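Local coordinates for glycoside hydrolase family 43 (Halothermothrix orenii, PDB 4QQS), which hydrolyses terminal alpha-L-arabinofuranosyl linkages and probably helps to break down xylan-type plant polysaccharides, at residues A[64-69]-A[114-119]; A[85-90]-A[110-115]; A[200-205]-A[292-297]; A[225-228]-A[233-236]. All coordinates share one frame; numbering follows the deposited sequence.

Contact 1 (A[64-69]-A[114-119]); sequences NGWGTE and KAPLFD
Trp66 lays its indole over Ala115 and Pro116, so that two loops at the margin of one blade of this five-bladed beta-propeller meet through a single aromatic face. One loop leads into strand 72-79; the other leaves strand 111-112 and runs on to strand 124-131. Trp66 reaches across because its CG stands anti to the backbone N (chi1 -176°), which swings the ring out from the 64-69 loop. The same indole also packs on Ala99 of strand 96-103 and on Tyr87 and Ala89 of strand 82-90, which places it against the blade. Ala115 comes first and places its methyl over the pyrrole part: CB sits 4.2 Å from the centroid of the Trp66 five-membered ring, 28° off the normal, a CH-pi contact. The carbonyl of the same residue follows, with Ala115 O 3.6 Å from Trp66 CD1. The peptide bond to Pro116 is cis, which sets Ala115 O and Pro116 CD on the same side of it, and both therefore lie near the pyrrole part of the indole. Pro116 CD is 3.8 Å from Trp66 NE1, an N-H that makes a weak hydrogen bond to Asp91. The pyrrolidine stands roughly perpendicular to the run of the tryptophan side chain, and its CB reaches the benzene part, 4.1 Å from Trp66 CZ2.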
loop_
_atom_site.group_PDB
_atom_site.type_symbol
_atom_site.label_atom_id
_atom_site.label_comp_id
_atom_site.label_asym_id
_atom_site.label_seq_id
_atom_site.Cartn_x
_atom_site.Cartn_y
_atom_site.Cartn_z
ATOM N N ASN A 64 -16.830 14.802 -7.777
ATOM C CA ASN A 64 -16.012 14.657 -6.574
ATOM C C ASN A 64 -15.987 15.980 -5.813
ATOM O O ASN A 64 -17.039 16.437 -5.397
ATOM C CB ASN A 64 -14.642 14.094 -6.930
ATOM C CG ASN A 64 -14.744 12.665 -7.410
ATOM O OD1 ASN A 64 -15.699 11.964 -7.059
ATOM N ND2 ASN A 64 -13.802 12.232 -8.230
ATOM N N GLY A 65 -14.826 16.591 -5.627
ATOM C CA GLY A 65 -14.715 17.862 -4.938
ATOM C C GLY A 65 -14.180 17.785 -3.521
ATOM O O GLY A 65 -13.842 18.803 -2.938
ATOM N N TRP A 66 -14.077 16.587 -2.961
ATOM C CA TRP A 66 -13.636 16.403 -1.590
ATOM C C TRP A 66 -12.120 16.290 -1.505
ATOM O O TRP A 66 -11.482 15.681 -2.357
ATOM C CB TRP A 66 -14.287 15.146 -0.992
ATOM C CG TRP A 66 -13.926 14.972 0.436
ATOM C CD1 TRP A 66 -14.513 15.581 1.505
ATOM C CD2 TRP A 66 -12.860 14.176 0.969
ATOM N NE1 TRP A 66 -13.894 15.208 2.663
ATOM C CE2 TRP A 66 -12.870 14.352 2.364
ATOM C CE3 TRP A 66 -11.899 13.327 0.402
ATOM C CZ2 TRP A 66 -11.963 13.721 3.198
ATOM C CZ3 TRP A 66 -10.997 12.694 1.241
ATOM C CH2 TRP A 66 -11.036 12.893 2.623
ATOM N N GLY A 67 -11.555 16.861 -0.451
ATOM C CA GLY A 67 -10.133 16.792 -0.176
ATOM C C GLY A 67 -9.442 18.037 -0.674
ATOM O O GLY A 67 -9.735 18.514 -1.769
ATOM N N THR A 68 -8.527 18.577 0.126
ATOM C CA THR A 68 -7.896 19.856 -0.193
ATOM C C THR A 68 -6.463 19.729 -0.701
ATOM O O THR A 68 -5.998 20.590 -1.448
ATOM C CB THR A 68 -7.893 20.819 1.011
ATOM O OG1 THR A 68 -7.078 20.289 2.061
ATOM C CG2 THR A 68 -9.299 21.047 1.523
ATOM N N GLU A 69 -5.784 18.667 -0.289
ATOM C CA GLU A 69 -4.372 18.455 -0.555
ATOM C C GLU A 69 -4.013 17.115 0.067
ATOM O O GLU A 69 -4.856 16.474 0.698
ATOM C CB GLU A 69 -3.520 19.575 0.062
ATOM C CG GLU A 69 -3.655 19.673 1.576
ATOM C CD GLU A 69 -2.770 20.734 2.206
ATOM O OE1 GLU A 69 -1.792 21.174 1.563
ATOM O OE2 GLU A 69 -3.046 21.112 3.361
ATOM N N LYS A 114 -18.398 7.596 -0.443
ATOM C CA LYS A 114 -18.445 8.060 0.943
ATOM C C LYS A 114 -17.099 8.710 1.248
ATOM O O LYS A 114 -16.092 8.041 1.435
ATOM C CB LYS A 114 -18.791 6.930 1.918
ATOM C CG LYS A 114 -19.247 7.432 3.275
ATOM C CD LYS A 114 -19.813 6.329 4.134
ATOM C CE LYS A 114 -20.164 6.801 5.532
ATOM N NZ LYS A 114 -20.917 5.736 6.237
ATOM N N ALA A 115 -17.115 10.036 1.267
ATOM C CA ALA A 115 -15.912 10.832 1.424
ATOM C C ALA A 115 -16.200 11.939 2.432
ATOM O O ALA A 115 -16.890 12.888 2.103
ATOM C CB ALA A 115 -15.492 11.414 0.081
ATOM N N PRO A 116 -15.690 11.816 3.669
ATOM C CA PRO A 116 -14.842 10.735 4.184
ATOM C C PRO A 116 -15.631 9.460 4.477
ATOM O O PRO A 116 -16.851 9.488 4.726
ATOM C CB PRO A 116 -14.293 11.318 5.479
ATOM C CG PRO A 116 -15.374 12.212 5.963
ATOM C CD PRO A 116 -15.984 12.815 4.712
ATOM N N LEU A 117 -14.922 8.342 4.488
ATOM C CA LEU A 117 -15.527 7.053 4.794
ATOM C C LEU A 117 -15.896 6.978 6.281
ATOM O O LEU A 117 -16.946 6.428 6.640
ATOM C CB LEU A 117 -14.550 5.943 4.418
ATOM C CG LEU A 117 -14.991 4.519 4.739
ATOM C CD1 LEU A 117 -16.290 4.140 4.028
ATOM C CD2 LEU A 117 -13.884 3.551 4.369
ATOM N N PHE A 118 -15.027 7.514 7.131
ATOM C CA PHE A 118 -15.294 7.654 8.555
ATOM C C PHE A 118 -14.527 8.869 9.047
ATOM O O PHE A 118 -13.614 9.349 8.366
ATOM C CB PHE A 118 -14.934 6.384 9.355
ATOM C CG PHE A 118 -13.462 6.019 9.353
ATOM C CD1 PHE A 118 -12.932 5.247 8.330
ATOM C CD2 PHE A 118 -12.611 6.403 10.394
ATOM C CE1 PHE A 118 -11.586 4.875 8.333
ATOM C CE2 PHE A 118 -11.277 6.025 10.404
ATOM C CZ PHE A 118 -10.770 5.267 9.363
ATOM N N ASP A 119 -14.906 9.381 10.214
ATOM C CA ASP A 119 -14.329 10.622 10.712
ATOM C C ASP A 119 -14.359 10.592 12.225
ATOM O O ASP A 119 -15.434 10.514 12.819
ATOM C CB ASP A 119 -15.132 11.807 10.162
ATOM C CG ASP A 119 -14.481 13.147 10.417
ATOM O OD1 ASP A 119 -13.462 13.216 11.144
ATOM O OD2 ASP A 119 -14.997 14.144 9.855
#

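Contact 2 (A[85-90]-A[110-115]); sequences MTYSAR and FKNIKA
Tyr87 and Asn112 carry the polar half of this contact. The phenol donates from OH to Asn112 OD1 at 2.7 Å, and the acceptor lies at the ring's edge, near its plane. At the amide, the donor approaches OD1 from the side, with a C=O...donor angle of 116° and a tilt of 22° from the carbonyl plane. A water closes the arrangement into a small ring of bonds: it donates to Tyr87 OH at 2.9 Å and accepts from Asn112 ND2 at 3.0 Å. The phenol oxygen thus gives one bond and takes another, while both ends of the amide are engaged, which helps to fix how the amide is turned. The two segments are not neighbours in their sheet. Strand 96-103 runs between them in the four-stranded antiparallel blade of the propeller, and their side chains meet across it; just after Asn112, where the chain turns a corner, Ile113 and Lys114 share Leu100 as their opposite residue, a classic bulge. The apolar half joins Met85 to Phe110. A bend at chi3 (-72°) brings the methionine's methyl over the phenyl, with CE 3.9 Å from the Phe110 centroid, almost straight above it. Met85 SD stands farther off, 4.9 Å from the same centroid, in a Met-aromatic contact. Nearer the backbone, Met85 CB packs against Phe110 CD2 at 3.6 Å, and Val76 of strand 72-79 in the same sheet and Leu57 of strand 51-58 in another sheet touch both side chains.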
loop_
_atom_site.group_PDB
_atom_site.type_symbol
_atom_site.label_atom_id
_atom_site.label_comp_id
_atom_site.label_asym_id
_atom_site.label_seq_id
_atom_site.Cartn_x
_atom_site.Cartn_y
_atom_site.Cartn_z
ATOM N N MET A 85 -12.110 2.235 -4.928
ATOM C CA MET A 85 -10.857 2.860 -4.560
ATOM C C MET A 85 -10.964 3.463 -3.168
ATOM O O MET A 85 -11.881 4.222 -2.887
ATOM C CB MET A 85 -10.495 3.976 -5.535
ATOM C CG MET A 85 -9.160 4.654 -5.213
ATOM S SD MET A 85 -8.741 6.042 -6.283
ATOM C CE MET A 85 -8.351 5.208 -7.818
ATOM N N THR A 86 -10.019 3.125 -2.306
ATOM C CA THR A 86 -9.813 3.866 -1.077
ATOM C C THR A 86 -8.621 4.784 -1.264
ATOM O O THR A 86 -7.717 4.505 -2.055
ATOM C CB THR A 86 -9.550 2.933 0.128
ATOM O OG1 THR A 86 -8.505 2.010 -0.194
ATOM C CG2 THR A 86 -10.801 2.166 0.518
ATOM N N TYR A 87 -8.621 5.885 -0.525
ATOM C CA TYR A 87 -7.518 6.827 -0.542
ATOM C C TYR A 87 -7.673 7.728 0.659
ATOM O O TYR A 87 -8.709 7.700 1.330
ATOM C CB TYR A 87 -7.500 7.651 -1.833
ATOM C CG TYR A 87 -8.681 8.576 -2.064
ATOM C CD1 TYR A 87 -9.851 8.123 -2.663
ATOM C CD2 TYR A 87 -8.614 9.921 -1.722
ATOM C CE1 TYR A 87 -10.908 8.981 -2.931
ATOM C CE2 TYR A 87 -9.662 10.786 -1.984
ATOM C CZ TYR A 87 -10.807 10.312 -2.586
ATOM O OH TYR A 87 -11.823 11.206 -2.844
ATOM N N SER A 88 -6.683 8.584 0.909
ATOM C CA SER A 88 -6.848 9.613 1.919
ATOM C C SER A 88 -6.473 10.971 1.352
ATOM O O SER A 88 -5.727 11.076 0.381
ATOM C CB SER A 88 -6.060 9.291 3.195
ATOM O OG SER A 88 -4.666 9.261 2.960
ATOM N N ALA A 89 -7.023 12.001 1.975
ATOM C CA ALA A 89 -6.682 13.382 1.670
ATOM C C ALA A 89 -6.968 14.208 2.909
ATOM O O ALA A 89 -7.640 13.758 3.840
ATOM C CB ALA A 89 -7.490 13.906 0.472
ATOM N N ARG A 90 -6.481 15.446 2.913
ATOM C CA ARG A 90 -6.733 16.356 4.018
ATOM C C ARG A 90 -8.075 17.061 3.822
ATOM O O ARG A 90 -8.347 17.628 2.768
ATOM C CB ARG A 90 -5.608 17.396 4.156
ATOM C CG ARG A 90 -5.604 18.079 5.516
ATOM C CD ARG A 90 -4.369 18.935 5.741
ATOM N NE ARG A 90 -3.122 18.187 5.621
ATOM C CZ ARG A 90 -2.575 17.442 6.576
ATOM N NH1 ARG A 90 -3.160 17.299 7.758
ATOM N NH2 ARG A 90 -1.434 16.803 6.334
ATOM N N PHE A 110 -13.159 7.542 -11.271
ATOM C CA PHE A 110 -13.702 7.133 -9.991
ATOM C C PHE A 110 -14.492 8.288 -9.381
ATOM O O PHE A 110 -14.072 9.453 -9.441
ATOM C CB PHE A 110 -12.580 6.681 -9.047
ATOM C CG PHE A 110 -12.070 5.297 -9.345
ATOM C CD1 PHE A 110 -11.216 5.058 -10.410
ATOM C CD2 PHE A 110 -12.460 4.218 -8.572
ATOM C CE1 PHE A 110 -10.769 3.776 -10.690
ATOM C CE2 PHE A 110 -12.006 2.947 -8.842
ATOM C CZ PHE A 110 -11.167 2.728 -9.902
ATOM N N LYS A 111 -15.646 7.953 -8.814
ATOM C CA LYS A 111 -16.510 8.932 -8.176
ATOM C C LYS A 111 -16.674 8.590 -6.704
ATOM O O LYS A 111 -16.889 7.430 -6.336
ATOM C CB LYS A 111 -17.879 8.985 -8.850
ATOM C CG LYS A 111 -18.740 7.770 -8.655
ATOM C CD LYS A 111 -20.102 7.958 -9.300
ATOM C CE LYS A 111 -21.015 6.789 -8.989
ATOM N NZ LYS A 111 -22.374 6.977 -9.553
ATOM N N ASN A 112 -16.572 9.598 -5.848
ATOM C CA ASN A 112 -16.727 9.375 -4.419
ATOM C C ASN A 112 -18.095 8.811 -4.101
ATOM O O ASN A 112 -19.115 9.277 -4.615
ATOM C CB ASN A 112 -16.538 10.680 -3.656
ATOM C CG ASN A 112 -15.111 11.164 -3.690
ATOM O OD1 ASN A 112 -14.176 10.366 -3.788
ATOM N ND2 ASN A 112 -14.928 12.477 -3.602
ATOM N N ILE A 113 -18.104 7.804 -3.238
ATOM C CA ILE A 113 -19.340 7.277 -2.696
ATOM C C ILE A 113 -19.493 7.532 -1.195
ATOM O O ILE A 113 -20.615 7.721 -0.743
ATOM C CB ILE A 113 -19.612 5.813 -3.109
ATOM C CG1 ILE A 113 -18.568 4.861 -2.544
ATOM C CG2 ILE A 113 -19.728 5.730 -4.650
ATOM C CD1 ILE A 113 -18.819 3.405 -2.908
ATOM N N LYS A 114 -18.398 7.596 -0.443
ATOM C CA LYS A 114 -18.445 8.060 0.943
ATOM C C LYS A 114 -17.099 8.710 1.248
ATOM O O LYS A 114 -16.092 8.041 1.435
ATOM C CB LYS A 114 -18.791 6.930 1.918
ATOM C CG LYS A 114 -19.247 7.432 3.275
ATOM C CD LYS A 114 -19.813 6.329 4.134
ATOM C CE LYS A 114 -20.164 6.801 5.532
ATOM N NZ LYS A 114 -20.917 5.736 6.237
ATOM N N ALA A 115 -17.115 10.036 1.267
ATOM C CA ALA A 115 -15.912 10.832 1.424
ATOM C C ALA A 115 -16.200 11.939 2.432
ATOM O O ALA A 115 -16.890 12.888 2.103
ATOM C CB ALA A 115 -15.492 11.414 0.081
HETATM O O HOH W 1 -12.305 13.775 -4.112
#

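Contact 3 (A[200-205]-A[292-297]); sequences IKHEGK and LYFEDG
Phe294 spreads its ring over the imidazole of His202 in an offset stack, the centroids 3.7 Å apart and the planes within 3° of parallel. The side chains run antiparallel to each other, so each CB comes to lie on the partner's ring: His202 CB lies 3.8 Å from the Phe294 ring centroid, and Phe294 CB lies 4.1 Å from that of His202. His202 holds CG anti to its own N (chi1 -177°), extending the ring toward strand 292-295, and Glu203 CG covers the imidazole's other face. Next to the stack, Ile200 CD1 touches Phe294 CZ at 3.8 Å and Leu292 CD2 at 4.2 Å. The contact joins two sheets of the beta-propeller face to face near their ends, where strands 200-202 and 292-295 cross at -33° with axes 10.2 Å apart. A type I' turn from His202 to Lys205 folds the first strand back into 205-212, whose Tyr207 meets Phe294 edge-to-face. An alanine in place of Phe294 is likely to open a gap between the sheets, leaving the imidazole without its stacking partner and the tip of Ile200 less covered. Since rings, methylenes and methyl groups do the joining, with no polar bond between the segments, this sheet-to-sheet seam depends on close fit and dispersion rather than on directed bonds.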
loop_
_atom_site.group_PDB
_atom_site.type_symbol
_atom_site.label_atom_id
_atom_site.label_comp_id
_atom_site.label_asym_id
_atom_site.label_seq_id
_atom_site.Cartn_x
_atom_site.Cartn_y
_atom_site.Cartn_z
ATOM N N ILE A 200 -2.109 -10.771 2.467
ATOM C CA ILE A 200 -2.304 -11.946 1.616
ATOM C C ILE A 200 -2.558 -13.159 2.503
ATOM O O ILE A 200 -2.197 -13.194 3.674
ATOM C CB ILE A 200 -1.112 -12.183 0.645
ATOM C CG1 ILE A 200 0.192 -12.432 1.409
ATOM C CG2 ILE A 200 -0.998 -11.009 -0.319
ATOM C CD1 ILE A 200 1.401 -12.679 0.509
ATOM N N LYS A 201 -3.185 -14.165 1.915
ATOM C CA LYS A 201 -3.513 -15.396 2.621
ATOM C C LYS A 201 -2.726 -16.537 1.995
ATOM O O LYS A 201 -2.568 -16.600 0.774
ATOM C CB LYS A 201 -5.024 -15.663 2.542
ATOM C CG LYS A 201 -5.533 -16.739 3.493
ATOM C CD LYS A 201 -7.042 -16.883 3.399
ATOM C CE LYS A 201 -7.611 -17.798 4.463
ATOM N NZ LYS A 201 -9.094 -17.833 4.404
ATOM N N HIS A 202 -2.220 -17.433 2.828
ATOM C CA HIS A 202 -1.443 -18.560 2.350
ATOM C C HIS A 202 -1.600 -19.709 3.332
ATOM O O HIS A 202 -1.337 -19.553 4.523
ATOM C CB HIS A 202 0.027 -18.167 2.218
ATOM C CG HIS A 202 0.893 -19.251 1.658
ATOM N ND1 HIS A 202 1.731 -20.019 2.440
ATOM C CD2 HIS A 202 1.043 -19.703 0.391
ATOM C CE1 HIS A 202 2.358 -20.897 1.678
ATOM N NE2 HIS A 202 1.962 -20.724 0.430
ATOM N N GLU A 203 -2.058 -20.847 2.818
ATOM C CA GLU A 203 -2.197 -22.074 3.601
ATOM C C GLU A 203 -2.953 -21.822 4.908
ATOM O O GLU A 203 -2.573 -22.298 5.978
ATOM C CB GLU A 203 -0.824 -22.727 3.841
ATOM C CG GLU A 203 -0.170 -23.244 2.552
ATOM C CD GLU A 203 1.177 -23.947 2.759
ATOM O OE1 GLU A 203 1.604 -24.140 3.919
ATOM O OE2 GLU A 203 1.817 -24.308 1.744
ATOM N N GLY A 204 -4.033 -21.059 4.800
ATOM C CA GLY A 204 -4.932 -20.849 5.916
ATOM C C GLY A 204 -4.537 -19.752 6.886
ATOM O O GLY A 204 -5.311 -19.440 7.782
ATOM N N LYS A 205 -3.348 -19.175 6.729
ATOM C CA LYS A 205 -2.895 -18.076 7.574
ATOM C C LYS A 205 -2.867 -16.767 6.791
ATOM O O LYS A 205 -2.860 -16.739 5.550
ATOM C CB LYS A 205 -1.508 -18.374 8.146
ATOM C CG LYS A 205 -1.485 -19.550 9.117
ATOM C CD LYS A 205 -0.094 -19.829 9.651
ATOM C CE LYS A 205 -0.094 -21.014 10.601
ATOM N NZ LYS A 205 1.273 -21.465 10.955
ATOM N N LEU A 292 8.213 -12.725 -4.864
ATOM C CA LEU A 292 7.769 -12.943 -3.496
ATOM C C LEU A 292 7.346 -14.404 -3.391
ATOM O O LEU A 292 6.656 -14.904 -4.276
ATOM C CB LEU A 292 6.558 -12.047 -3.234
ATOM C CG LEU A 292 5.971 -12.063 -1.835
ATOM C CD1 LEU A 292 6.913 -11.359 -0.872
ATOM C CD2 LEU A 292 4.625 -11.382 -1.825
ATOM N N TYR A 293 7.749 -15.098 -2.333
ATOM C CA TYR A 293 7.432 -16.522 -2.207
ATOM C C TYR A 293 7.486 -16.947 -0.750
ATOM O O TYR A 293 8.058 -16.262 0.084
ATOM C CB TYR A 293 8.398 -17.369 -3.051
ATOM C CG TYR A 293 9.848 -17.274 -2.617
ATOM C CD1 TYR A 293 10.632 -16.190 -2.977
ATOM C CD2 TYR A 293 10.441 -18.283 -1.859
ATOM C CE1 TYR A 293 11.960 -16.097 -2.594
ATOM C CE2 TYR A 293 11.776 -18.209 -1.488
ATOM C CZ TYR A 293 12.534 -17.111 -1.852
ATOM O OH TYR A 293 13.858 -17.009 -1.473
ATOM N N PHE A 294 6.897 -18.099 -0.468
ATOM C CA PHE A 294 6.941 -18.704 0.844
ATOM C C PHE A 294 7.884 -19.908 0.827
ATOM O O PHE A 294 7.892 -20.702 -0.120
ATOM C CB PHE A 294 5.546 -19.165 1.254
ATOM C CG PHE A 294 4.559 -18.038 1.469
ATOM C CD1 PHE A 294 3.802 -17.525 0.421
ATOM C CD2 PHE A 294 4.369 -17.504 2.729
ATOM C CE1 PHE A 294 2.888 -16.505 0.631
ATOM C CE2 PHE A 294 3.445 -16.492 2.939
ATOM C CZ PHE A 294 2.714 -15.989 1.894
ATOM N N GLU A 295 8.647 -20.061 1.906
ATOM C CA GLU A 295 9.525 -21.214 2.081
ATOM C C GLU A 295 9.617 -21.505 3.569
ATOM O O GLU A 295 9.932 -20.615 4.349
ATOM C CB GLU A 295 10.908 -20.932 1.482
ATOM C CG GLU A 295 11.922 -22.049 1.663
ATOM C CD GLU A 295 13.187 -21.834 0.852
ATOM O OE1 GLU A 295 13.700 -20.691 0.851
ATOM O OE2 GLU A 295 13.661 -22.808 0.224
ATOM N N ASP A 296 9.323 -22.739 3.965
ATOM C CA ASP A 296 9.276 -23.107 5.378
ATOM C C ASP A 296 8.373 -22.184 6.210
ATOM O O ASP A 296 8.661 -21.905 7.376
ATOM C CB ASP A 296 10.687 -23.128 5.983
ATOM C CG ASP A 296 11.607 -24.109 5.291
ATOM O OD1 ASP A 296 11.206 -25.276 5.089
ATOM O OD2 ASP A 296 12.738 -23.704 4.946
ATOM N N GLY A 297 7.283 -21.701 5.618
ATOM C CA GLY A 297 6.341 -20.852 6.337
ATOM C C GLY A 297 6.807 -19.415 6.512
ATOM O O GLY A 297 6.209 -18.643 7.258
#

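Contact 4 (A[225-228]-A[233-236]); sequences AVAE and PWIK
Ala227 presses its methyl onto the indole of Trp234, with CB 3.4 Å from the centroid of the six-membered ring and only 9° off the normal, a close CH-pi contact. At the ring's edge lies Ala225 O, 3.4 Å from Trp234 CZ3. The indole thus lies along the strand that holds both alanines, and their small side chains leave it room to do so. Alongside, Val226 and Ile235 form an antiparallel hydrogen-bonded pair: Val226 N donates to Ile235 O and Ile235 N to Val226 O, each at 2.9 Å. Next to it, Ala225 and Lys236 are a non-hydrogen-bonded pair, with CB of the alanine 4.1 Å from CG of the lysine. Toward the hairpin's turn a water takes over the bridging, accepting from Glu228 N at 2.8 Å and donating to Pro233 O at 2.7 Å. Farther out, Trp234 NE1 is held by Pro230 O within the connecting turn, which helps to set the indole's tilt. A serine in place of Trp234 would probably uncover the Ala227 methyl and leave Pro230 O without its donor. The stretched Lys236 side chain carries NZ to Gln179 O and to a salt bridge with Glu185. The beta hairpin forms the outer part of its propeller sheet: strand 221-227 pairs on its other side with 205-212, and Trp234 packs on Tyr206 and Met208 of that strand and on Ala177 and Ile178 of 175-178.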
loop_
_atom_site.group_PDB
_atom_site.type_symbol
_atom_site.label_atom_id
_atom_site.label_comp_id
_atom_site.label_asym_id
_atom_site.label_seq_id
_atom_site.Cartn_x
_atom_site.Cartn_y
_atom_site.Cartn_z
ATOM N N ALA A 225 3.809 -9.538 9.455
ATOM C CA ALA A 225 3.250 -10.201 10.612
ATOM C C ALA A 225 2.293 -11.275 10.138
ATOM O O ALA A 225 1.799 -11.218 9.013
ATOM C CB ALA A 225 2.526 -9.208 11.512
ATOM N N VAL A 226 2.034 -12.245 11.012
ATOM C CA VAL A 226 1.181 -13.379 10.686
ATOM C C VAL A 226 0.066 -13.497 11.712
ATOM O O VAL A 226 0.275 -13.266 12.910
ATOM C CB VAL A 226 1.975 -14.701 10.572
ATOM C CG1 VAL A 226 2.580 -15.118 11.886
ATOM C CG2 VAL A 226 1.118 -15.827 10.015
ATOM N N ALA A 227 -1.109 -13.903 11.231
ATOM C CA ALA A 227 -2.273 -14.122 12.079
ATOM C C ALA A 227 -3.044 -15.338 11.635
ATOM O O ALA A 227 -3.005 -15.726 10.472
ATOM C CB ALA A 227 -3.191 -12.910 12.050
ATOM N N GLU A 228 -3.777 -15.918 12.576
ATOM C CA GLU A 228 -4.668 -17.026 12.285
ATOM C C GLU A 228 -6.050 -16.588 11.827
ATOM O O GLU A 228 -6.807 -17.401 11.311
ATOM C CB GLU A 228 -4.808 -17.929 13.508
ATOM C CG GLU A 228 -3.498 -18.515 13.982
ATOM C CD GLU A 228 -3.674 -19.536 15.082
ATOM O OE1 GLU A 228 -4.553 -19.335 15.949
ATOM O OE2 GLU A 228 -2.925 -20.536 15.084
ATOM N N PRO A 233 -4.779 -12.150 16.825
ATOM C CA PRO A 233 -3.558 -11.350 16.999
ATOM C C PRO A 233 -2.554 -11.490 15.856
ATOM O O PRO A 233 -2.444 -12.530 15.213
ATOM C CB PRO A 233 -2.957 -11.893 18.304
ATOM C CG PRO A 233 -3.578 -13.191 18.527
ATOM C CD PRO A 233 -4.927 -13.169 17.880
ATOM N N TRP A 234 -1.827 -10.405 15.625
ATOM C CA TRP A 234 -0.815 -10.309 14.595
ATOM C C TRP A 234 0.567 -10.369 15.220
ATOM O O TRP A 234 0.904 -9.519 16.042
ATOM C CB TRP A 234 -0.994 -8.989 13.840
ATOM C CG TRP A 234 -2.179 -9.012 12.910
ATOM C CD1 TRP A 234 -3.453 -8.552 13.134
ATOM C CD2 TRP A 234 -2.179 -9.559 11.593
ATOM N NE1 TRP A 234 -4.233 -8.789 12.023
ATOM C CE2 TRP A 234 -3.473 -9.412 11.065
ATOM C CE3 TRP A 234 -1.208 -10.198 10.825
ATOM C CZ2 TRP A 234 -3.799 -9.847 9.781
ATOM C CZ3 TRP A 234 -1.538 -10.646 9.558
ATOM C CH2 TRP A 234 -2.810 -10.455 9.045
ATOM N N ILE A 235 1.352 -11.380 14.833
ATOM C CA ILE A 235 2.661 -11.646 15.422
ATOM C C ILE A 235 3.729 -11.407 14.358
ATOM O O ILE A 235 3.730 -12.044 13.301
ATOM C CB ILE A 235 2.766 -13.080 15.964
ATOM C CG1 ILE A 235 1.651 -13.380 16.990
ATOM C CG2 ILE A 235 4.146 -13.307 16.554
ATOM C CD1 ILE A 235 1.627 -12.471 18.212
ATOM N N LYS A 236 4.629 -10.472 14.625
ATOM C CA LYS A 236 5.638 -10.097 13.643
ATOM C C LYS A 236 6.661 -11.203 13.427
ATOM O O LYS A 236 7.046 -11.928 14.341
ATOM C CB LYS A 236 6.333 -8.804 14.054
ATOM C CG LYS A 236 5.452 -7.610 13.834
ATOM C CD LYS A 236 5.988 -6.326 14.428
ATOM C CE LYS A 236 5.054 -5.170 14.111
ATOM N NZ LYS A 236 5.497 -3.910 14.698
HETATM O O HOH W 2 -3.591 -14.978 15.199
#

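How the contacts relate
Contacts 1 and 2 serve the same blade and share Lys114 and Ala115. Contact 2 is its buried side, mixing an apolar cluster with a water-closed polar ring, whereas contact 1 is a surface cover made by one indole face; Asn64 OD1, bonded to Asn112 N, ties the two together. Contacts 3 and 4 are partly buried and reach another sheet, their centres about 12 Å apart, with Lys205 CB packing on Val226 and Ala227. Within this sheet, contact 4 combines backbone pairing with a methyl on an indole face, while contact 3 joins it to the next through a ring stack and apolar side chains. Contact 3 lies across the chain's centre from contacts 1 and 2.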